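Local coordinates for protein esterase (Sinorhizobium meliloti 1021, PDB 4TX1) that hydrolyses acetyl esters as a carbohydrate acetylesterase of the SGNH hydrolase family, and probably acts on aryl esters as well, at residues A79-L82 with P83-H87; K117-E120 with R121-N124; G185-G189 with G190-R194; R213-E216 with P217-R220. One frame throughout, in Å; residues are numbered along the deposited sequence.

Interaction 1: A79-L82 with P83-H87; sequences ARVL and PTVLH
L82 reaches along the helix to P83 and L86, meeting a different partner at each step of its side chain. Its CB lies against the proline ring, 3.5 Å from P83 CD. With CG anti to the backbone N (chi1 177°), the torsion lays the isobutyl group beside the carbonyl carbon, which faces the next turn, and L82 CG comes within 3.8 Å of L86 CD1. L82 CD1 lies against the CG-CD2 branch of the other leucine, 3.9 Å from both L86 CG and L86 CD2. The second methyl, CD2, leaves the pair and packs on L122 of helix 112-127. Beneath the two leucines the backbone bond from L86 N to L82 O measures 2.8 Å. One residue back along the chain, V81 CG1 and V85 CG2 make a second i/i+4 apolar step. All this lies on helix 78-89 of the α/β/α SGNH hydrolase fold, whose apolar side rests on strands 14-20 and 94-98. P83 interrupts the helical bonding: it has no N-H to offer A79 O, and its CD stands 3.2 Å from that oxygen instead. The carbonyl of R80 is also left by the turn above it and accepts from a water, 2.6 Å from R80 O, which bridges to T84 OG1. That hydroxyl is shared, being hydrogen-bonded to the backbone N of D75 of a second subunit. R80 turns its guanidinium the other way, into salt bridges with D68 and D75 of its own chain.

Interaction 2: K117-E120 with R121-N124; sequences KGIE and RLVN
E120 and N124 lie side by side one helical turn apart, pointing the same way, with carboxylate and amide planes 29° from each other. Their closest side-chain approach is E120 CG to N124 ND2, 3.9 Å, and the polar ends are joined by a water that donates to E120 OE1 (2.9 Å) and accepts from N124 ND2. The other oxygen of the carboxylate is taken from the turn before: K117 NZ stands 2.6 Å from E120 OE2 in a short salt bridge, on the syn side and 31° out of the carboxylate plane. Both carboxylate oxygens therefore have a partner, and an alanine here would probably leave the K117 ammonium without its mate and the N124 amide freer to turn. This polar row lies on the side of helix 112-127 turned from the sheet, partly covered by helix 171-182 and by neighbouring subunits; the helix is an amphipathic one of the α/β/α sandwich. On its inner side I119 CG2 and V123 CG2 meet at 4.2 Å, and I119 CD1 lies 4.3 Å from L122 CD1. Backbone bonds set this spacing, V123 N to I119 O being 2.8 Å. Farther out, V123 settles on I141 and I143 of strand 140-145, I119 on Y175 and L178 of helix 171-182, and L122 on A79 of helix 78-89. R121 leads away to a third subunit, where its NE donates to the carbonyl O of H70.

Interaction 3: G185-G189 with G190-R194; sequences GFFDG and GSVAR
F187 and V192 cross at about a right angle, the valine methyls meeting the rim of the ring. V192 CG2 lies in the ring plane, 3.9 Å from F187 CE2, while V192 CG1 comes at the same edge, 3.8 Å from F187 CZ. The phenyl is carried there by a first torsion that sets CG anti to the backbone N (chi1 -175°). D188 has its carboxylate directed at the turn that follows: G190 N donates to D188 OD1 at 2.9 Å, closing an Asx turn, and arrives from well above the carboxylate plane, 61° out of it. D188 O is gripped twice by one residue. S191 OG donates to it at 2.7 Å almost in line with the carbonyl, whereas S191 N, 3.0 Å from D188 O, comes from above the carbonyl plane. The second of these bonds closes a type I β-turn over G189 and G190, and the bond from V192 N to G189 O adds a further turn; the two successive turns coil the chain into a short helical loop that carries it onward beyond the strand end. D188 OD1 also accepts from S145 OG, so an alanine at this position would probably leave both G190 N and the S145 hydroxyl without that acceptor. The loop that runs on from here probably carries the Asp-x-x-His pair of the catalytic triad, as in other SGNH hydrolases. Strand 185-188 is an outermost strand of the parallel sheet, hydrogen-bonded to strand 140-145, with F186 packed on helix 171-182 and F187 turned to L215 of helix 205-223.

Interaction 4: R213-E216 with P217-R220; sequences RGLE and PVVR
E216 holds R220 through one carboxylate oxygen. R220 NE donates to E216 OE1 at 2.8 Å in a nearly straight bond (N-H...O 164°), and a weak second bond comes from R220 NH2 at 3.2 Å. OE1 uses its anti lone pair and lies in the guanidinium plane, at its edge, although the carboxylate itself is turned 47° from that plane. Both chains run extended side by side: E216 has CG anti to its own N (chi1 169°), which brings it alongside the next turn. R220 NH2 has a further, weak partner in the carbonyl of A48. P217 packs its ring on the base of the glutamate, P217 CD to E216 CB 3.4 Å. Lacking an N-H, it breaks the helical ladder, and a water fills in, donating to G214 O at 2.8 Å and accepting from V218 N. Buried L215 sits on the far side, its CB 4.2 Å from V219 CG2, and both residues pack on L142 of strand 140-145. An i/i+4 salt bridge, set over a proline kink, thus lies on the side of helix 205-223 that meets helix 41-49, in the last helix of the α/β/α sandwich.

Overall arrangement
From the N terminus the four contacts come in series; each lies within a continuous piece of chain, so none closes a long loop, and none nests in or crosses another. Interaction 1 (helix 78-89) and interaction 2 (helix 112-127) touch and join two neighbouring helices on one face of the parallel sheet. Interaction 3 leads the chain out of strand 185-188, at the edge of that sheet, and touches interaction 4 on helix 205-223, which follows it and lies on the other face. Strand 140-145 stands between the two helix layers, taking V123 on one face and L215 on the other.

Interaction 1: A79-L82 with P83-H87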
loop_
_atom_site.group_PDB
_atom_site.type_symbol
_atom_site.label_atom_id
_atom_site.label_comp_id
_atom_site.label_asym_id
_atom_site.label_seq_id
_atom_site.Cartn_x
_atom_site.Cartn_y
_atom_site.Cartn_z
ATOM N N ALA A 79 8.559 -10.552 -4.766
ATOM C CA ALA A 79 8.661 -10.707 -3.332
ATOM C C ALA A 79 7.375 -10.329 -2.622
ATOM O O ALA A 79 7.001 -10.963 -1.642
ATOM C CB ALA A 79 9.810 -9.872 -2.819
ATOM N N ARG A 80 6.681 -9.297 -3.069
ATOM C CA ARG A 80 5.420 -8.895 -2.422
ATOM C C ARG A 80 4.336 -9.948 -2.546
ATOM O O ARG A 80 3.568 -10.171 -1.635
ATOM C CB ARG A 80 4.921 -7.524 -2.947
ATOM C CG ARG A 80 3.654 -7.082 -2.164
ATOM C CD ARG A 80 3.547 -5.520 -2.330
ATOM N NE ARG A 80 3.681 -5.150 -3.752
ATOM C CZ ARG A 80 4.470 -4.260 -4.243
ATOM N NH1 ARG A 80 5.212 -3.456 -3.407
ATOM N NH2 ARG A 80 4.470 -4.080 -5.576
ATOM N N VAL A 81 4.293 -10.608 -3.708
ATOM C CA VAL A 81 3.326 -11.607 -4.055
ATOM C C VAL A 81 3.631 -12.978 -3.443
ATOM O O VAL A 81 2.725 -13.784 -3.162
ATOM C CB VAL A 81 3.042 -11.627 -5.537
ATOM C CG1 VAL A 81 2.144 -12.827 -5.944
ATOM C CG2 VAL A 81 2.437 -10.279 -5.952
ATOM N N LEU A 82 4.888 -13.271 -3.259
ATOM C CA LEU A 82 5.217 -14.690 -3.004
ATOM C C LEU A 82 4.582 -15.285 -1.741
ATOM O O LEU A 82 4.054 -16.367 -1.805
ATOM C CB LEU A 82 6.736 -14.856 -2.926
ATOM C CG LEU A 82 7.248 -16.260 -2.594
ATOM C CD1 LEU A 82 6.851 -17.245 -3.683
ATOM C CD2 LEU A 82 8.756 -16.251 -2.398
ATOM N N PRO A 83 4.537 -14.518 -0.582
ATOM C CA PRO A 83 3.880 -15.116 0.581
ATOM C C PRO A 83 2.475 -15.629 0.338
ATOM O O PRO A 83 2.130 -16.704 0.812
ATOM C CB PRO A 83 3.933 -14.004 1.626
ATOM C CG PRO A 83 5.117 -13.194 1.265
ATOM C CD PRO A 83 5.072 -13.180 -0.283
ATOM N N THR A 84 1.656 -14.884 -0.389
ATOM C CA THR A 84 0.315 -15.276 -0.724
ATOM C C THR A 84 0.299 -16.529 -1.594
ATOM O O THR A 84 -0.512 -17.450 -1.330
ATOM C CB THR A 84 -0.389 -14.163 -1.462
ATOM O OG1 THR A 84 -0.439 -13.011 -0.557
ATOM C CG2 THR A 84 -1.801 -14.546 -1.894
ATOM N N VAL A 85 1.245 -16.652 -2.522
ATOM C CA VAL A 85 1.390 -17.868 -3.341
ATOM C C VAL A 85 1.834 -19.085 -2.527
ATOM O O VAL A 85 1.247 -20.180 -2.609
ATOM C CB VAL A 85 2.297 -17.563 -4.514
ATOM C CG1 VAL A 85 2.513 -18.804 -5.410
ATOM C CG2 VAL A 85 1.623 -16.467 -5.359
ATOM N N LEU A 86 2.799 -18.868 -1.637
ATOM C CA LEU A 86 3.262 -19.978 -0.762
ATOM C C LEU A 86 2.104 -20.492 0.093
ATOM O O LEU A 86 1.856 -21.682 0.280
ATOM C CB LEU A 86 4.368 -19.479 0.110
ATOM C CG LEU A 86 5.705 -19.152 -0.528
ATOM C CD1 LEU A 86 6.673 -18.515 0.470
ATOM C CD2 LEU A 86 6.415 -20.333 -1.280
ATOM N N HIS A 87 1.345 -19.560 0.600
ATOM C CA HIS A 87 0.285 -19.874 1.507
ATOM C C HIS A 87 -0.858 -20.622 0.835
ATOM O O HIS A 87 -1.448 -21.500 1.435
ATOM C CB HIS A 87 -0.242 -18.591 2.217
ATOM C CG HIS A 87 -0.678 -18.808 3.641
ATOM N ND1 HIS A 87 0.218 -18.942 4.708
ATOM C CD2 HIS A 87 -1.918 -18.824 4.163
ATOM C CE1 HIS A 87 -0.488 -19.076 5.825
ATOM N NE2 HIS A 87 -1.771 -18.999 5.537
HETATM O O HOH W 1 1.886 -11.762 -0.355
#

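Interaction 2: K117-E120 with R121-N124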
loop_
_atom_site.group_PDB
_atom_site.type_symbol
_atom_site.label_atom_id
_atom_site.label_comp_id
_atom_site.label_asym_id
_atom_site.label_seq_id
_atom_site.Cartn_x
_atom_site.Cartn_y
_atom_site.Cartn_z
ATOM N N LYS A 117 20.276 -10.367 -5.557
ATOM C CA LYS A 117 19.746 -9.899 -4.274
ATOM C C LYS A 117 18.248 -10.148 -4.147
ATOM O O LYS A 117 17.764 -10.450 -3.063
ATOM C CB LYS A 117 20.035 -8.435 -4.089
ATOM C CG LYS A 117 21.502 -8.145 -3.902
ATOM C CD LYS A 117 22.132 -8.884 -2.700
ATOM C CE LYS A 117 21.576 -8.439 -1.378
ATOM N NZ LYS A 117 22.179 -9.181 -0.173
ATOM N N GLY A 118 17.507 -9.971 -5.245
ATOM C CA GLY A 118 16.063 -10.257 -5.226
ATOM C C GLY A 118 15.832 -11.751 -4.993
ATOM O O GLY A 118 14.941 -12.155 -4.215
ATOM N N ILE A 119 16.601 -12.630 -5.669
ATOM C CA ILE A 119 16.420 -14.064 -5.394
ATOM C C ILE A 119 16.707 -14.403 -3.937
ATOM O O ILE A 119 15.994 -15.212 -3.323
ATOM C CB ILE A 119 17.346 -14.918 -6.312
ATOM C CG1 ILE A 119 16.976 -14.735 -7.812
ATOM C CG2 ILE A 119 17.273 -16.397 -5.926
ATOM C CD1 ILE A 119 15.594 -15.219 -8.223
ATOM N N GLU A 120 17.736 -13.780 -3.393
ATOM C CA GLU A 120 18.049 -13.901 -1.979
ATOM C C GLU A 120 16.878 -13.589 -1.069
ATOM O O GLU A 120 16.558 -14.320 -0.128
ATOM C CB GLU A 120 19.296 -13.149 -1.636
ATOM C CG GLU A 120 19.746 -13.310 -0.185
ATOM C CD GLU A 120 21.052 -12.602 0.071
ATOM O OE1 GLU A 120 21.747 -13.032 0.987
ATOM O OE2 GLU A 120 21.399 -11.620 -0.584
ATOM N N ARG A 121 16.206 -12.517 -1.393
ATOM C CA ARG A 121 15.020 -12.158 -0.640
ATOM C C ARG A 121 13.909 -13.225 -0.774
ATOM O O ARG A 121 13.323 -13.568 0.186
ATOM C CB ARG A 121 14.508 -10.799 -1.070
ATOM C CG ARG A 121 13.194 -10.433 -0.445
ATOM C CD ARG A 121 13.309 -10.139 1.025
ATOM N NE ARG A 121 12.101 -9.523 1.511
ATOM C CZ ARG A 121 11.533 -9.782 2.656
ATOM N NH1 ARG A 121 12.045 -10.658 3.466
ATOM N NH2 ARG A 121 10.417 -9.184 2.926
ATOM N N LEU A 122 13.664 -13.715 -1.996
ATOM C CA LEU A 122 12.694 -14.735 -2.215
ATOM C C LEU A 122 13.037 -15.987 -1.400
ATOM O O LEU A 122 12.173 -16.615 -0.813
ATOM C CB LEU A 122 12.521 -15.064 -3.710
ATOM C CG LEU A 122 12.073 -13.880 -4.582
ATOM C CD1 LEU A 122 11.977 -14.366 -6.044
ATOM C CD2 LEU A 122 10.750 -13.265 -4.152
ATOM N N VAL A 123 14.320 -16.360 -1.397
ATOM C CA VAL A 123 14.709 -17.564 -0.628
ATOM C C VAL A 123 14.318 -17.344 0.823
ATOM O O VAL A 123 13.772 -18.230 1.478
ATOM C CB VAL A 123 16.224 -17.876 -0.782
ATOM C CG1 VAL A 123 16.594 -19.006 0.195
ATOM C CG2 VAL A 123 16.467 -18.242 -2.264
ATOM N N ASN A 124 14.680 -16.193 1.361
ATOM C CA ASN A 124 14.370 -15.914 2.787
ATOM C C ASN A 124 12.860 -15.898 3.099
ATOM O O ASN A 124 12.455 -16.325 4.178
ATOM C CB ASN A 124 15.012 -14.578 3.195
ATOM C CG ASN A 124 16.540 -14.714 3.346
ATOM O OD1 ASN A 124 17.029 -15.726 3.935
ATOM N ND2 ASN A 124 17.287 -13.769 2.791
HETATM O O HOH W 2 20.311 -14.216 3.258
#

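Interaction 3: G185-G189 with G190-R194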
loop_
_atom_site.group_PDB
_atom_site.type_symbol
_atom_site.label_atom_id
_atom_site.label_comp_id
_atom_site.label_asym_id
_atom_site.label_seq_id
_atom_site.Cartn_x
_atom_site.Cartn_y
_atom_site.Cartn_z
ATOM N N GLY A 185 19.467 -25.730 -4.243
ATOM C CA GLY A 185 19.888 -26.260 -5.544
ATOM C C GLY A 185 20.055 -25.167 -6.562
ATOM O O GLY A 185 19.465 -24.057 -6.431
ATOM N N PHE A 186 20.799 -25.489 -7.611
ATOM C CA PHE A 186 21.021 -24.608 -8.744
ATOM C C PHE A 186 20.872 -25.347 -10.069
ATOM O O PHE A 186 21.340 -26.507 -10.232
ATOM C CB PHE A 186 22.393 -23.929 -8.680
ATOM C CG PHE A 186 22.708 -23.108 -9.889
ATOM C CD1 PHE A 186 22.052 -21.885 -10.142
ATOM C CD2 PHE A 186 23.613 -23.549 -10.835
ATOM C CE1 PHE A 186 22.268 -21.201 -11.291
ATOM C CE2 PHE A 186 23.824 -22.847 -12.020
ATOM C CZ PHE A 186 23.197 -21.634 -12.228
ATOM N N PHE A 187 20.282 -24.693 -11.045
ATOM C CA PHE A 187 20.393 -25.175 -12.432
ATOM C C PHE A 187 20.537 -23.981 -13.335
ATOM O O PHE A 187 19.739 -23.009 -13.213
ATOM C CB PHE A 187 19.165 -25.963 -12.789
ATOM C CG PHE A 187 19.236 -26.616 -14.161
ATOM C CD1 PHE A 187 19.995 -27.776 -14.341
ATOM C CD2 PHE A 187 18.531 -26.099 -15.225
ATOM C CE1 PHE A 187 20.055 -28.381 -15.600
ATOM C CE2 PHE A 187 18.606 -26.685 -16.496
ATOM C CZ PHE A 187 19.358 -27.840 -16.670
ATOM N N ASP A 188 21.400 -24.075 -14.340
ATOM C CA ASP A 188 21.503 -23.034 -15.368
ATOM C C ASP A 188 20.552 -23.330 -16.525
ATOM O O ASP A 188 20.800 -24.263 -17.313
ATOM C CB ASP A 188 22.931 -22.907 -15.925
ATOM C CG ASP A 188 23.050 -21.824 -16.981
ATOM O OD1 ASP A 188 22.096 -21.048 -17.208
ATOM O OD2 ASP A 188 24.108 -21.731 -17.567
ATOM N N GLY A 189 19.403 -22.604 -16.622
ATOM C CA GLY A 189 18.468 -22.811 -17.711
ATOM C C GLY A 189 19.100 -22.637 -19.074
ATOM O O GLY A 189 18.662 -23.261 -20.024
ATOM N N GLY A 190 20.135 -21.800 -19.153
ATOM C CA GLY A 190 20.767 -21.448 -20.374
ATOM C C GLY A 190 21.642 -22.588 -20.879
ATOM O O GLY A 190 22.057 -22.605 -22.074
ATOM N N SER A 191 21.882 -23.562 -20.015
ATOM C CA SER A 191 22.630 -24.790 -20.375
ATOM C C SER A 191 21.851 -25.737 -21.279
ATOM O O SER A 191 22.464 -26.554 -22.005
ATOM C CB SER A 191 23.054 -25.551 -19.114
ATOM O OG SER A 191 22.057 -26.341 -18.524
ATOM N N VAL A 192 20.544 -25.591 -21.331
ATOM C CA VAL A 192 19.691 -26.471 -22.123
ATOM C C VAL A 192 18.793 -25.750 -23.134
ATOM O O VAL A 192 18.108 -26.398 -23.945
ATOM C CB VAL A 192 18.875 -27.407 -21.265
ATOM C CG1 VAL A 192 19.756 -28.405 -20.436
ATOM C CG2 VAL A 192 17.952 -26.597 -20.300
ATOM N N ALA A 193 18.722 -24.422 -23.053
ATOM C CA ALA A 193 17.737 -23.607 -23.784
ATOM C C ALA A 193 18.305 -22.264 -24.112
ATOM O O ALA A 193 19.254 -21.765 -23.477
ATOM C CB ALA A 193 16.389 -23.462 -23.001
ATOM N N ARG A 194 17.802 -21.663 -25.183
ATOM C CA ARG A 194 18.140 -20.353 -25.543
ATOM C C ARG A 194 16.904 -19.524 -25.920
ATOM O O ARG A 194 15.862 -20.049 -26.320
ATOM C CB ARG A 194 19.122 -20.280 -26.726
ATOM C CG ARG A 194 18.525 -20.887 -27.944
ATOM C CD ARG A 194 19.591 -21.124 -29.012
ATOM N NE ARG A 194 20.276 -19.930 -29.501
ATOM C CZ ARG A 194 21.322 -19.919 -30.343
ATOM N NH1 ARG A 194 21.776 -21.037 -30.892
ATOM N NH2 ARG A 194 21.851 -18.767 -30.701
#

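Interaction 4: R213-E216 with P217-R220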
loop_
_atom_site.group_PDB
_atom_site.type_symbol
_atom_site.label_atom_id
_atom_site.label_comp_id
_atom_site.label_asym_id
_atom_site.label_seq_id
_atom_site.Cartn_x
_atom_site.Cartn_y
_atom_site.Cartn_z
ATOM N N ARG A 213 12.601 -30.473 -19.428
ATOM C CA ARG A 213 13.341 -31.788 -19.499
ATOM C C ARG A 213 14.645 -31.712 -18.782
ATOM O O ARG A 213 15.013 -32.629 -18.031
ATOM C CB ARG A 213 13.665 -32.185 -20.951
ATOM C CG ARG A 213 12.479 -32.668 -21.710
ATOM C CD ARG A 213 13.042 -33.450 -22.898
ATOM N NE ARG A 213 13.765 -32.505 -23.699
ATOM C CZ ARG A 213 13.190 -31.786 -24.648
ATOM N NH1 ARG A 213 11.918 -31.999 -24.921
ATOM N NH2 ARG A 213 13.911 -30.905 -25.356
ATOM N N GLY A 214 15.354 -30.609 -18.980
ATOM C CA GLY A 214 16.595 -30.339 -18.318
ATOM C C GLY A 214 16.572 -30.327 -16.803
ATOM O O GLY A 214 17.560 -30.703 -16.168
ATOM N N LEU A 215 15.448 -29.888 -16.216
ATOM C CA LEU A 215 15.326 -29.837 -14.738
ATOM C C LEU A 215 15.016 -31.158 -14.084
ATOM O O LEU A 215 15.171 -31.327 -12.895
ATOM C CB LEU A 215 14.240 -28.808 -14.404
ATOM C CG LEU A 215 14.620 -27.366 -14.602
ATOM C CD1 LEU A 215 13.401 -26.431 -14.606
ATOM C CD2 LEU A 215 15.592 -26.900 -13.521
ATOM N N GLU A 216 14.621 -32.161 -14.866
ATOM C CA GLU A 216 14.118 -33.388 -14.239
ATOM C C GLU A 216 15.141 -34.035 -13.266
ATOM O O GLU A 216 14.752 -34.390 -12.187
ATOM C CB GLU A 216 13.618 -34.402 -15.277
ATOM C CG GLU A 216 13.376 -35.729 -14.616
ATOM C CD GLU A 216 13.043 -36.860 -15.563
ATOM O OE1 GLU A 216 12.545 -37.872 -15.067
ATOM O OE2 GLU A 216 13.200 -36.725 -16.777
ATOM N N PRO A 217 16.422 -34.178 -13.660
ATOM C CA PRO A 217 17.373 -34.855 -12.778
ATOM C C PRO A 217 17.604 -34.141 -11.455
ATOM O O PRO A 217 17.587 -34.799 -10.438
ATOM C CB PRO A 217 18.657 -34.898 -13.604
ATOM C CG PRO A 217 18.173 -34.976 -15.013
ATOM C CD PRO A 217 17.026 -33.951 -14.995
ATOM N N VAL A 218 17.807 -32.801 -11.473
ATOM C CA VAL A 218 18.039 -32.054 -10.247
ATOM C C VAL A 218 16.755 -32.012 -9.430
ATOM O O VAL A 218 16.801 -32.125 -8.202
ATOM C CB VAL A 218 18.643 -30.671 -10.533
ATOM C CG1 VAL A 218 17.614 -29.752 -11.172
ATOM C CG2 VAL A 218 19.193 -30.042 -9.268
ATOM N N VAL A 219 15.604 -31.944 -10.082
ATOM C CA VAL A 219 14.333 -32.030 -9.374
ATOM C C VAL A 219 14.114 -33.370 -8.680
ATOM O O VAL A 219 13.831 -33.398 -7.525
ATOM C CB VAL A 219 13.139 -31.620 -10.242
ATOM C CG1 VAL A 219 11.849 -31.913 -9.551
ATOM C CG2 VAL A 219 13.260 -30.163 -10.580
ATOM N N ARG A 220 14.296 -34.475 -9.381
ATOM C CA ARG A 220 14.406 -35.717 -8.640
ATOM C C ARG A 220 15.472 -35.714 -7.544
ATOM O O ARG A 220 15.196 -36.028 -6.443
ATOM C CB ARG A 220 14.687 -36.867 -9.608
ATOM C CG ARG A 220 13.545 -37.162 -10.568
ATOM C CD ARG A 220 13.794 -38.351 -11.483
ATOM N NE ARG A 220 12.681 -38.580 -12.399
ATOM C CZ ARG A 220 11.582 -39.250 -12.085
ATOM N NH1 ARG A 220 11.440 -39.762 -10.869
ATOM N NH2 ARG A 220 10.619 -39.410 -12.984
HETATM O O HOH W 3 18.853 -31.344 -13.791
#